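Nicotinate phosphoribosyltransferase (Saccharomyces cerevisiae, PDB 1VLP) catalyses the ATP-dependent first step of NAD biosynthesis from nicotinic acid, joining nicotinate to a phosphoribosyl group to give nicotinate ribonucleotide. Local coordinates at residues K28-A33 with P90-A95; A154-V159 with V381-L386; Q307-P312 with I403-G408. One frame throughout, in Å; residues are numbered along the deposited sequence. Where two conformers were deposited one is given.

Overall arrangement
The three contacts are well separated: between centres, contact 1 lies about 28 Å from contact 3 and about 34 Å from contact 2, contacts 2 and 3 are about 28 Å apart, and none touches another. Contact 1 closes within the N-terminal domain, where helix 26-38 meets the loop leading into helix 94-101, on the opposite side of the chain's centre from contact 2. Contacts 2 and 3 alternate along the chain, 154-159 and 307-312 preceding 381-386 and 403-408. They bring the chain after 380 back against helix 144-159 and against the loop after strand 304-307 of the parallel sheet, while contact 1 is local to the N-terminal part.

Contact 1. Residues K28-A33 with P90-A95; sequences KITMHA and PYLPSA
L92 carries the apolar part of this contact, its two methyl branches meeting helix 26-38 at different points. CD2 of L92 lies 3.9 Å from A33 CB and, more loosely, 4.4 Å from T30 CG2, whereas L92 CD1 reaches I29 CG2 at 4.3 Å. The fork is presented to the helix because L92 CG lies anti to the carbonyl carbon (chi1 -66°) and the chain beyond is extended (chi2 174°). A second, smaller apolar touch comes from the P93 ring, whose CD stands 4.2 Å from A33 CB; that methyl is therefore met by both residues. I29, T30 and A33 follow the i, i+1, i+4 spacing of one helix face, and the 3.0 Å bond from A33 N to I29 O confirms a regular turn there. This is the packing of a helix against an inter-helix loop in the N-terminal domain, with P93 at the N-cap position of helix 94-101. The junction is buried, and helix 260-272 closes on it through W268, which touches T30, and F272, which touches A33 and P93. No hydrogen bond links the two segments. Polar groups of helix 26-38 find partners outside them: H32 ND1 and NE2 bond to the hydroxyls of Y96 and Y99, and T30 OG1 bonds to the carbonyl oxygen of Y27, a nicotinate-binding residue by similarity.

Contact 2. Residues A154-V159 with V381-L386; sequences AYFKFV and VKSEPL
Y155 and L386 mark the closest backbone approach, their CA atoms 7.8 Å apart, as the last turns of helix 144-159 face an irregular segment that follows the weakly bonded strand 382-383. The gap is spanned by side chains of the helix, F156 reaching main-chain atoms and Y155 meeting L386. Y155 holds CG anti to its own N (chi1 -176°), and L386 crosses it obliquely: CD2 of L386 is 3.8 Å from Y155 CB, while CD1 stands above one face of the tyrosine ring, offset toward the rim. V159 CB occupies the other face, so the ring is sandwiched between two aliphatic groups. F156, with CG anti to the carbonyl carbon (chi1 -68°), reaches across edge-first. Its CZ lies 3.3 Å from E384 O, close to the ring plane, and 3.9 Å from P385 CA; F156 CE2 approaches L386 N at 4.1 Å. The edge of the Y155 ring meets the F156 face, Y155 CD2 lying 3.7 Å above its centre. W163 also meets the phenylalanine edge-to-face. An alanine in place of F156 would remove the ring edge that spans to E384 O and would probably open a gap between helix and loop, leaving R195 without its aromatic partner. Segment 381-386 probably borders the phosphoribosyl diphosphate site: the side chains of P385 and T367, inferred to bind it, come within about 4 Å. With no hydrogen bond across the contact, direct cohesion rests on apolar packing and on a ring edge whose weakly positive hydrogens probably suit the carbonyl oxygen they face, while R195 forms a polar bridge, cation-pi to F156 and hydrogen-bonded to S383 OG.

Contact 3. Residues Q307-P312 with I403-G408; sequences QDSGDP and ISDNLG
A bond from D405 N to S309 OG is the only direct hydrogen bond between these two irregular loops; two waters and a few van der Waals touches make up the rest. D405 N stands 3.0 Å from S309 OG, an ordinary length, and the bond is nearly straight (164°). The donor loop carries an ST turn: S404 OG accepts from N406 N at 3.0 Å, and S404 itself has an uncommon positive phi of 71°. The other loop leaves strand 304-307 of the parallel sheet and leads into helix 312-326, whose N-cap is D311. S309 OG sits between its backbone N and carbonyl carbon (chi1 68°), a setting that puts it nearly in line with the D405 N-H and 3.5 Å from D405 CB. The same hydroxyl is hydrogen-bonded to D283 OD2, so two bonds grip this oxygen. G310 has a positive phi, and a side-chain carbon there would probably crowd D405 CB. D405 OD2, in turn, bonds to T287 OG1 and accepts a hydrogen bond from a water that also donates to S309 O. Q307 NE2 makes a weak bond to that same carbonyl oxygen. D308, next to S309, is bonded through OD2 to H244, probably the histidine that is autophosphorylated, as in relatives, and unmodified here; this is consistent with the loop lying beside the active site. At the far side of the contact, a second water accepts from G310 N and from N406 ND2, each at 2.9 Å.

Contact 1. Residues K28-A33 with P90-A95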
ATOM      1  N   LYS A  28       0.842  -3.415  -6.010  1.00  3.70           N
ATOM      2  CA  LYS A  28      -0.347  -3.931  -6.706  1.00  4.21           C
ATOM      3  C   LYS A  28      -0.025  -4.730  -7.962  1.00  4.56           C
ATOM      4  O   LYS A  28      -0.636  -5.760  -8.227  1.00  3.13           O
ATOM      5  CB  LYS A  28      -1.382  -2.815  -6.968  1.00  4.15           C
ATOM      6  CG  LYS A  28      -1.956  -2.209  -5.697  1.00  7.21           C
ATOM      7  CD  LYS A  28      -3.300  -2.808  -5.194  1.00  9.39           C
ATOM      8  CE  LYS A  28      -3.311  -4.227  -4.671  1.00 11.29           C
ATOM      9  NZ  LYS A  28      -4.675  -4.497  -4.072  1.00  7.98           N
ATOM     10  N   ILE A  29       0.968  -4.291  -8.729  1.00  2.51           N
ATOM     11  CA  ILE A  29       1.408  -5.001  -9.895  1.00  3.32           C
ATOM     12  C   ILE A  29       2.123  -6.289  -9.578  1.00  2.00           C
ATOM     13  O   ILE A  29       1.916  -7.290 -10.242  1.00  2.69           O
ATOM     14  CB  ILE A  29       2.247  -4.033 -10.806  1.00  4.55           C
ATOM     15  CG1 ILE A  29       1.353  -2.875 -11.297  1.00  5.82           C
ATOM     16  CG2 ILE A  29       2.900  -4.738 -12.005  1.00  3.94           C
ATOM     17  CD1 ILE A  29       0.129  -3.298 -12.139  1.00  9.33           C
ATOM     18  N   THR A  30       2.981  -6.288  -8.572  1.00  3.90           N
ATOM     19  CA  THR A  30       3.649  -7.559  -8.187  1.00  6.59           C
ATOM     20  C   THR A  30       2.617  -8.559  -7.630  1.00  2.00           C
ATOM     21  O   THR A  30       2.651  -9.736  -8.028  1.00  3.46           O
ATOM     22  CB  THR A  30       4.828  -7.343  -7.238  1.00  7.03           C
ATOM     23  OG1 THR A  30       4.419  -6.585  -6.100  1.00  7.36           O
ATOM     24  CG2 THR A  30       5.947  -6.610  -7.964  1.00  9.93           C
HETATM   25  N   MSE A  31       1.672  -8.123  -6.797  0.50  2.00           N
HETATM   26  CA  MSE A  31       0.575  -8.985  -6.412  0.50  2.00           C
HETATM   27  C   MSE A  31      -0.228  -9.507  -7.578  0.50  2.00           C
HETATM   28  O   MSE A  31      -0.554 -10.665  -7.637  0.50  2.00           O
HETATM   29  CB  MSE A  31      -0.412  -8.207  -5.519  0.50  5.43           C
HETATM   30  CG  MSE A  31      -0.022  -8.028  -4.087  0.50 10.88           C
HETATM   31 SE   MSE A  31      -0.122  -9.794  -3.202  0.50 15.53          SE
HETATM   32  CE  MSE A  31      -1.891 -10.150  -3.359  0.50  8.51           C
ATOM     33  N   HIS A  32      -0.514  -8.618  -8.524  1.00  3.28           N
ATOM     34  CA  HIS A  32      -1.257  -9.005  -9.725  1.00  3.00           C
ATOM     35  C   HIS A  32      -0.528 -10.160 -10.453  1.00  2.28           C
ATOM     36  O   HIS A  32      -1.110 -11.148 -10.866  1.00  2.33           O
ATOM     37  CB  HIS A  32      -1.408  -7.784 -10.648  1.00  2.10           C
ATOM     38  CG  HIS A  32      -2.362  -8.010 -11.780  1.00  4.34           C
ATOM     39  ND1 HIS A  32      -2.291  -7.291 -12.966  1.00  2.84           N
ATOM     40  CD2 HIS A  32      -3.416  -8.863 -11.915  1.00  3.45           C
ATOM     41  CE1 HIS A  32      -3.278  -7.685 -13.764  1.00  8.65           C
ATOM     42  NE2 HIS A  32      -3.949  -8.662 -13.167  1.00  4.55           N
ATOM     43  N   ALA A  33       0.781  -9.988 -10.635  1.00  2.90           N
ATOM     44  CA  ALA A  33       1.625 -11.041 -11.241  1.00  2.52           C
ATOM     45  C   ALA A  33       1.602 -12.305 -10.414  1.00  2.69           C
ATOM     46  O   ALA A  33       1.458 -13.393 -10.958  1.00  2.00           O
ATOM     47  CB  ALA A  33       3.025 -10.563 -11.420  1.00  2.52           C
ATOM     48  N   PRO A  90      12.212  -6.458 -13.850  1.00  8.14           N
ATOM     49  CA  PRO A  90      12.547  -7.447 -14.851  1.00  9.39           C
ATOM     50  C   PRO A  90      12.174  -8.872 -14.482  1.00  9.89           C
ATOM     51  O   PRO A  90      12.067  -9.703 -15.357  1.00 11.35           O
ATOM     52  CB  PRO A  90      14.087  -7.300 -15.009  1.00 12.77           C
ATOM     53  CG  PRO A  90      14.520  -6.734 -13.756  1.00  8.42           C
ATOM     54  CD  PRO A  90      13.429  -5.853 -13.280  1.00  9.14           C
ATOM     55  N   TYR A  91      11.942  -9.116 -13.195  1.00  8.47           N
ATOM     56  CA  TYR A  91      11.554 -10.414 -12.680  1.00  8.40           C
ATOM     57  C   TYR A  91      10.068 -10.693 -12.769  1.00  7.63           C
ATOM     58  O   TYR A  91       9.630 -11.763 -12.397  1.00  8.32           O
ATOM     59  CB  TYR A  91      12.057 -10.570 -11.231  1.00  7.22           C
ATOM     60  CG  TYR A  91      11.677  -9.449 -10.289  1.00  8.10           C
ATOM     61  CD1 TYR A  91      10.464  -9.477  -9.591  1.00  9.89           C
ATOM     62  CD2 TYR A  91      12.523  -8.353 -10.105  1.00  6.49           C
ATOM     63  CE1 TYR A  91      10.109  -8.459  -8.738  1.00 10.14           C
ATOM     64  CE2 TYR A  91      12.176  -7.331  -9.248  1.00  7.41           C
ATOM     65  CZ  TYR A  91      10.967  -7.387  -8.582  1.00 14.11           C
ATOM     66  OH  TYR A  91      10.625  -6.362  -7.731  1.00 18.06           O
ATOM     67  N   LEU A  92       9.251  -9.747 -13.258  1.00  8.80           N
ATOM     68  CA  LEU A  92       7.862 -10.102 -13.594  1.00  8.19           C
ATOM     69  C   LEU A  92       7.893 -11.238 -14.595  1.00 10.23           C
ATOM     70  O   LEU A  92       8.653 -11.180 -15.567  1.00 10.60           O
ATOM     71  CB  LEU A  92       7.089  -8.935 -14.206  1.00  6.92           C
ATOM     72  CG  LEU A  92       6.840  -7.751 -13.287  1.00  6.83           C
ATOM     73  CD1 LEU A  92       6.180  -6.582 -14.064  1.00 13.55           C
ATOM     74  CD2 LEU A  92       5.959  -8.149 -12.127  1.00  9.75           C
ATOM     75  N   PRO A  93       7.105 -12.291 -14.357  1.00  9.63           N
ATOM     76  CA  PRO A  93       7.095 -13.387 -15.309  1.00 10.74           C
ATOM     77  C   PRO A  93       6.672 -12.994 -16.726  1.00  9.28           C
ATOM     78  O   PRO A  93       5.755 -12.191 -16.932  1.00  5.43           O
ATOM     79  CB  PRO A  93       6.120 -14.410 -14.710  1.00 11.76           C
ATOM     80  CG  PRO A  93       5.919 -13.997 -13.307  1.00 10.78           C
ATOM     81  CD  PRO A  93       6.261 -12.556 -13.173  1.00  9.89           C
ATOM     82  N   SER A  94       7.329 -13.628 -17.695  1.00  7.12           N
ATOM     83  CA  SER A  94       6.977 -13.470 -19.090  1.00  9.23           C
ATOM     84  C   SER A  94       5.497 -13.594 -19.407  1.00  9.49           C
ATOM     85  O   SER A  94       4.932 -12.781 -20.170  1.00  6.90           O
ATOM     86  CB  SER A  94       7.781 -14.488 -19.928  1.00  8.86           C
ATOM     87  OG  SER A  94       9.106 -14.018 -19.949  1.00 22.03           O
ATOM     88  N   ALA A  95       4.869 -14.600 -18.811  1.00  7.82           N
ATOM     89  CA  ALA A  95       3.478 -14.896 -19.085  1.00  8.55           C
ATOM     90  C   ALA A  95       2.519 -13.824 -18.567  1.00  4.17           C
ATOM     91  O   ALA A  95       1.460 -13.612 -19.154  1.00  4.80           O
ATOM     92  CB  ALA A  95       3.118 -16.246 -18.521  1.00  8.99           C
TER

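Contact 2. Residues A154-V159 with V381-L386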
ATOM      1  N   ALA A 154     -12.389  12.966  -4.557  1.00  2.07           N
ATOM      2  CA  ALA A 154     -13.823  13.344  -4.567  1.00  2.00           C
ATOM      3  C   ALA A 154     -14.199  14.134  -3.303  1.00  2.00           C
ATOM      4  O   ALA A 154     -14.800  15.195  -3.377  1.00  4.42           O
ATOM      5  CB  ALA A 154     -14.697  12.115  -4.706  1.00  2.00           C
ATOM      6  N   TYR A 155     -13.793  13.593  -2.153  1.00  2.20           N
ATOM      7  CA  TYR A 155     -14.151  14.165  -0.862  1.00  3.43           C
ATOM      8  C   TYR A 155     -13.597  15.603  -0.785  1.00  2.00           C
ATOM      9  O   TYR A 155     -14.328  16.545  -0.424  1.00  2.58           O
ATOM     10  CB  TYR A 155     -13.636  13.285   0.318  1.00  3.37           C
ATOM     11  CG  TYR A 155     -14.079  13.823   1.640  1.00  2.00           C
ATOM     12  CD1 TYR A 155     -15.394  13.544   2.137  1.00  2.39           C
ATOM     13  CD2 TYR A 155     -13.267  14.678   2.370  1.00  4.77           C
ATOM     14  CE1 TYR A 155     -15.851  14.084   3.332  1.00  5.23           C
ATOM     15  CE2 TYR A 155     -13.732  15.254   3.565  1.00  3.95           C
ATOM     16  CZ  TYR A 155     -15.034  14.944   4.031  1.00  4.40           C
ATOM     17  OH  TYR A 155     -15.483  15.520   5.231  1.00  6.33           O
ATOM     18  N   PHE A 156     -12.323  15.798  -1.167  1.00  2.00           N
ATOM     19  CA  PHE A 156     -11.686  17.119  -1.073  1.00  3.17           C
ATOM     20  C   PHE A 156     -11.990  18.075  -2.206  1.00  4.75           C
ATOM     21  O   PHE A 156     -11.691  19.231  -2.107  1.00  3.58           O
ATOM     22  CB  PHE A 156     -10.203  16.986  -0.786  1.00  2.41           C
ATOM     23  CG  PHE A 156      -9.965  16.450   0.591  1.00  3.32           C
ATOM     24  CD1 PHE A 156     -10.223  17.262   1.708  1.00  3.46           C
ATOM     25  CD2 PHE A 156      -9.610  15.131   0.797  1.00  2.56           C
ATOM     26  CE1 PHE A 156     -10.058  16.773   3.016  1.00  4.17           C
ATOM     27  CE2 PHE A 156      -9.428  14.647   2.084  1.00  3.83           C
ATOM     28  CZ  PHE A 156      -9.656  15.465   3.180  1.00  3.17           C
ATOM     29  N   LYS A 157     -12.580  17.544  -3.257  1.00  2.74           N
ATOM     30  CA  LYS A 157     -13.069  18.346  -4.382  1.00  4.49           C
ATOM     31  C   LYS A 157     -14.476  18.880  -4.161  1.00  5.31           C
ATOM     32  O   LYS A 157     -14.786  20.024  -4.539  1.00  4.79           O
ATOM     33  CB  LYS A 157     -13.023  17.466  -5.654  1.00  7.09           C
ATOM     34  CG  LYS A 157     -13.038  18.175  -6.968  1.00 15.09           C
ATOM     35  CD  LYS A 157     -12.909  17.128  -8.146  1.00 13.80           C
ATOM     36  CE  LYS A 157     -12.819  17.820  -9.498  1.00 22.95           C
ATOM     37  NZ  LYS A 157     -11.554  18.616  -9.651  1.00 18.82           N
ATOM     38  N   PHE A 158     -15.357  18.023  -3.638  1.00  2.04           N
ATOM     39  CA  PHE A 158     -16.800  18.302  -3.544  1.00  4.81           C
ATOM     40  C   PHE A 158     -17.335  18.505  -2.130  1.00  6.93           C
ATOM     41  O   PHE A 158     -18.364  19.181  -1.960  1.00  4.36           O
ATOM     42  CB  PHE A 158     -17.589  17.185  -4.237  1.00  4.03           C
ATOM     43  CG  PHE A 158     -17.260  17.070  -5.679  1.00  7.15           C
ATOM     44  CD1 PHE A 158     -17.595  18.115  -6.561  1.00  9.87           C
ATOM     45  CD2 PHE A 158     -16.527  15.995  -6.153  1.00  6.54           C
ATOM     46  CE1 PHE A 158     -17.233  18.065  -7.908  1.00 15.20           C
ATOM     47  CE2 PHE A 158     -16.171  15.916  -7.506  1.00  9.02           C
ATOM     48  CZ  PHE A 158     -16.523  16.946  -8.385  1.00  7.13           C
ATOM     49  N   VAL A 159     -16.701  17.899  -1.139  1.00  3.16           N
ATOM     50  CA  VAL A 159     -17.238  17.922   0.219  1.00  4.25           C
ATOM     51  C   VAL A 159     -16.523  18.937   1.133  1.00  4.33           C
ATOM     52  O   VAL A 159     -17.203  19.826   1.688  1.00  3.74           O
ATOM     53  CB  VAL A 159     -17.295  16.508   0.866  1.00  2.25           C
ATOM     54  CG1 VAL A 159     -17.959  16.528   2.246  1.00  6.31           C
ATOM     55  CG2 VAL A 159     -18.011  15.552  -0.052  1.00  3.27           C
ATOM     56  N   VAL A 381      -5.146  25.141  12.045  1.00  9.94           N
ATOM     57  CA  VAL A 381      -5.919  23.921  12.255  1.00  7.57           C
ATOM     58  C   VAL A 381      -5.706  22.900  11.112  1.00  7.94           C
ATOM     59  O   VAL A 381      -5.681  23.238   9.949  1.00  5.76           O
ATOM     60  CB  VAL A 381      -7.406  24.248  12.416  1.00  6.25           C
ATOM     61  CG1 VAL A 381      -8.269  22.985  12.521  1.00 12.61           C
ATOM     62  CG2 VAL A 381      -7.614  25.164  13.674  1.00 13.08           C
ATOM     63  N   LYS A 382      -5.534  21.650  11.492  1.00  8.60           N
ATOM     64  CA  LYS A 382      -5.422  20.538  10.539  1.00 11.45           C
ATOM     65  C   LYS A 382      -6.716  20.350   9.729  1.00  8.87           C
ATOM     66  O   LYS A 382      -7.864  20.417  10.263  1.00  7.66           O
ATOM     67  CB  LYS A 382      -5.125  19.241  11.301  1.00 12.32           C
ATOM     68  CG  LYS A 382      -4.641  18.104  10.450  1.00 16.69           C
ATOM     69  CD  LYS A 382      -4.490  16.821  11.240  1.00 23.65           C
ATOM     70  CE  LYS A 382      -3.946  15.697  10.376  1.00 23.01           C
ATOM     71  NZ  LYS A 382      -2.894  16.160   9.390  1.00 25.13           N
ATOM     72  N   SER A 383      -6.540  20.107   8.434  1.00  5.41           N
ATOM     73  CA  SER A 383      -7.611  19.630   7.610  1.00  5.35           C
ATOM     74  C   SER A 383      -7.493  18.116   7.614  1.00  6.10           C
ATOM     75  O   SER A 383      -6.586  17.562   7.002  1.00  5.11           O
ATOM     76  CB  SER A 383      -7.520  20.161   6.178  1.00  4.46           C
ATOM     77  OG  SER A 383      -8.515  19.598   5.372  1.00  3.03           O
ATOM     78  N   GLU A 384      -8.424  17.453   8.276  0.50  2.00           N
ATOM     79  CA  GLU A 384      -8.293  16.043   8.502  0.50  2.34           C
ATOM     80  C   GLU A 384      -8.434  15.229   7.208  0.50  2.00           C
ATOM     81  O   GLU A 384      -9.365  15.458   6.473  0.50  2.00           O
ATOM     82  CB  GLU A 384      -9.353  15.615   9.486  0.50  9.96           C
ATOM     83  CG  GLU A 384      -9.176  16.278  10.836  0.50  7.86           C
ATOM     84  CD  GLU A 384      -8.180  15.561  11.725  0.50 14.95           C
ATOM     85  OE1 GLU A 384      -7.233  14.918  11.206  0.50 14.99           O
ATOM     86  OE2 GLU A 384      -8.354  15.654  12.955  0.50  9.79           O
ATOM     87  N   PRO A 385      -7.524  14.269   6.957  1.00  5.76           N
ATOM     88  CA  PRO A 385      -7.747  13.287   5.860  1.00  8.50           C
ATOM     89  C   PRO A 385      -8.915  12.343   6.089  1.00  7.21           C
ATOM     90  O   PRO A 385      -9.372  12.135   7.231  1.00  6.78           O
ATOM     91  CB  PRO A 385      -6.467  12.433   5.862  1.00 12.58           C
ATOM     92  CG  PRO A 385      -5.472  13.235   6.522  1.00 14.71           C
ATOM     93  CD  PRO A 385      -6.245  13.981   7.607  1.00  7.01           C
ATOM     94  N   LEU A 386      -9.409  11.791   4.999  1.00  5.54           N
ATOM     95  CA  LEU A 386     -10.409  10.743   5.048  1.00  7.29           C
ATOM     96  C   LEU A 386      -9.682   9.444   5.338  1.00  9.26           C
ATOM     97  O   LEU A 386      -8.772   9.091   4.583  1.00 12.48           O
ATOM     98  CB  LEU A 386     -11.096  10.700   3.675  1.00  9.83           C
ATOM     99  CG  LEU A 386     -12.346   9.898   3.489  1.00 13.80           C
ATOM    100  CD1 LEU A 386     -13.464  10.428   4.402  1.00 10.77           C
ATOM    101  CD2 LEU A 386     -12.749   9.971   2.007  1.00  9.78           C
TER

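Contact 3. Residues Q307-P312 with I403-G408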
ATOM      1  N   GLN A 307       8.058  -3.480   8.772  1.00  8.03           N
ATOM      2  CA  GLN A 307       7.349  -3.236  10.030  1.00  7.97           C
ATOM      3  C   GLN A 307       6.095  -2.358   9.719  1.00  9.42           C
ATOM      4  O   GLN A 307       6.216  -1.282   9.158  1.00 12.39           O
ATOM      5  CB  GLN A 307       8.266  -2.588  11.036  1.00  7.16           C
ATOM      6  CG  GLN A 307       7.666  -2.355  12.435  1.00  7.43           C
ATOM      7  CD  GLN A 307       6.828  -1.121  12.542  1.00 11.84           C
ATOM      8  OE1 GLN A 307       7.236  -0.024  12.105  1.00  9.81           O
ATOM      9  NE2 GLN A 307       5.667  -1.258  13.186  1.00 12.17           N
ATOM     10  N   ASP A 308       4.915  -2.872  10.035  1.00  8.87           N
ATOM     11  CA  ASP A 308       3.671  -2.259   9.644  1.00 10.15           C
ATOM     12  C   ASP A 308       2.658  -2.122  10.783  1.00 12.66           C
ATOM     13  O   ASP A 308       1.589  -1.520  10.563  1.00 13.56           O
ATOM     14  CB  ASP A 308       3.049  -3.099   8.532  1.00 12.16           C
ATOM     15  CG  ASP A 308       2.022  -2.326   7.705  1.00 20.58           C
ATOM     16  OD1 ASP A 308       2.270  -1.139   7.363  1.00 21.49           O
ATOM     17  OD2 ASP A 308       0.986  -2.950   7.388  1.00 20.39           O
ATOM     18  N   SER A 309       2.925  -2.734  11.938  1.00 11.03           N
ATOM     19  CA  SER A 309       2.063  -2.580  13.105  1.00 11.38           C
ATOM     20  C   SER A 309       2.780  -2.822  14.415  1.00 11.29           C
ATOM     21  O   SER A 309       3.908  -3.318  14.466  1.00 10.60           O
ATOM     22  CB  SER A 309       0.876  -3.540  13.058  1.00 11.79           C
ATOM     23  OG  SER A 309       1.284  -4.893  13.200  1.00 11.54           O
ATOM     24  N   GLY A 310       2.106  -2.476  15.504  1.00 12.53           N
ATOM     25  CA  GLY A 310       2.684  -2.656  16.814  1.00 11.79           C
ATOM     26  C   GLY A 310       3.678  -1.575  17.128  1.00  8.71           C
ATOM     27  O   GLY A 310       3.788  -0.595  16.422  1.00 12.31           O
ATOM     28  N   ASP A 311       4.431  -1.770  18.190  1.00  9.49           N
ATOM     29  CA  ASP A 311       5.460  -0.813  18.605  1.00  9.77           C
ATOM     30  C   ASP A 311       6.761  -1.013  17.830  1.00  5.71           C
ATOM     31  O   ASP A 311       7.372  -2.101  17.912  1.00  5.86           O
ATOM     32  CB  ASP A 311       5.728  -0.955  20.092  1.00 14.36           C
ATOM     33  CG  ASP A 311       6.679   0.118  20.594  1.00 19.68           C
ATOM     34  OD1 ASP A 311       7.887  -0.105  20.529  1.00 13.96           O
ATOM     35  OD2 ASP A 311       6.223   1.214  20.994  1.00 26.15           O
ATOM     36  N   PRO A 312       7.173  -0.016  17.058  1.00  7.65           N
ATOM     37  CA  PRO A 312       8.334  -0.199  16.184  1.00  8.38           C
ATOM     38  C   PRO A 312       9.658  -0.510  16.906  1.00  7.26           C
ATOM     39  O   PRO A 312      10.470  -1.272  16.374  1.00  5.70           O
ATOM     40  CB  PRO A 312       8.438   1.133  15.439  1.00  7.07           C
ATOM     41  CG  PRO A 312       7.002   1.661  15.470  1.00 10.42           C
ATOM     42  CD  PRO A 312       6.529   1.302  16.840  1.00  9.01           C
ATOM     43  N   ILE A 403      -4.371 -10.583  11.933  1.00  7.33           N
ATOM     44  CA  ILE A 403      -4.191 -10.542  13.372  1.00  8.01           C
ATOM     45  C   ILE A 403      -3.414  -9.274  13.714  1.00  9.73           C
ATOM     46  O   ILE A 403      -3.837  -8.506  14.586  1.00 11.05           O
ATOM     47  CB  ILE A 403      -3.512 -11.820  13.918  1.00  9.52           C
ATOM     48  CG1 ILE A 403      -4.474 -13.008  13.784  1.00 12.35           C
ATOM     49  CG2 ILE A 403      -3.105 -11.628  15.378  1.00 14.69           C
ATOM     50  CD1 ILE A 403      -3.843 -14.315  13.968  1.00 19.64           C
ATOM     51  N   SER A 404      -2.312  -9.035  12.991  1.00  5.16           N
ATOM     52  CA  SER A 404      -1.370  -7.921  13.232  1.00  4.60           C
ATOM     53  C   SER A 404      -0.589  -8.181  14.517  1.00  6.44           C
ATOM     54  O   SER A 404      -0.800  -9.169  15.181  1.00  5.34           O
ATOM     55  CB  SER A 404      -2.028  -6.530  13.298  1.00  9.68           C
ATOM     56  OG  SER A 404      -2.377  -6.181  14.618  1.00  9.30           O
ATOM     57  N   ASP A 405       0.358  -7.285  14.815  1.00  6.80           N
ATOM     58  CA  ASP A 405       1.161  -7.332  16.051  1.00  9.86           C
ATOM     59  C   ASP A 405       0.554  -6.456  17.172  1.00 15.76           C
ATOM     60  O   ASP A 405       1.026  -6.491  18.306  1.00 18.26           O
ATOM     61  CB  ASP A 405       2.601  -6.887  15.750  1.00 10.60           C
ATOM     62  CG  ASP A 405       3.492  -8.029  15.216  1.00  9.32           C
ATOM     63  OD1 ASP A 405       3.113  -9.197  15.326  1.00  8.07           O
ATOM     64  OD2 ASP A 405       4.602  -7.715  14.734  1.00 13.81           O
ATOM     65  N   ASN A 406      -0.497  -5.710  16.856  1.00 19.69           N
ATOM     66  CA  ASN A 406      -1.310  -5.005  17.870  1.00 23.61           C
ATOM     67  C   ASN A 406      -2.387  -6.024  18.203  1.00 24.90           C
ATOM     68  O   ASN A 406      -3.436  -6.046  17.566  1.00 22.71           O
ATOM     69  CB  ASN A 406      -1.870  -3.724  17.250  1.00 25.30           C
ATOM     70  CG  ASN A 406      -2.340  -2.708  18.278  1.00 32.97           C
ATOM     71  OD1 ASN A 406      -2.848  -3.055  19.341  1.00 31.45           O
ATOM     72  ND2 ASN A 406      -2.173  -1.430  17.948  1.00 45.96           N
ATOM     73  N   LEU A 407      -2.067  -6.917  19.142  1.00 28.35           N
ATOM     74  CA  LEU A 407      -2.707  -8.254  19.293  1.00 29.28           C
ATOM     75  C   LEU A 407      -4.231  -8.347  19.498  1.00 31.00           C
ATOM     76  O   LEU A 407      -4.861  -9.333  19.059  1.00 31.76           O
ATOM     77  N   GLY A 408      -4.798  -7.348  20.188  1.00 29.47           N
ATOM     78  CA  GLY A 408      -6.246  -7.209  20.331  1.00 27.47           C
ATOM     79  C   GLY A 408      -6.855  -6.201  19.368  1.00 27.51           C
ATOM     80  O   GLY A 408      -8.002  -5.761  19.554  1.00 25.73           O
TER
HETATM   81  O   HOH W   1       5.232  -5.220  15.784  1.00 17.50           O
HETATM   82  O   HOH W   2      -0.530  -1.266  15.558  1.00 24.83           O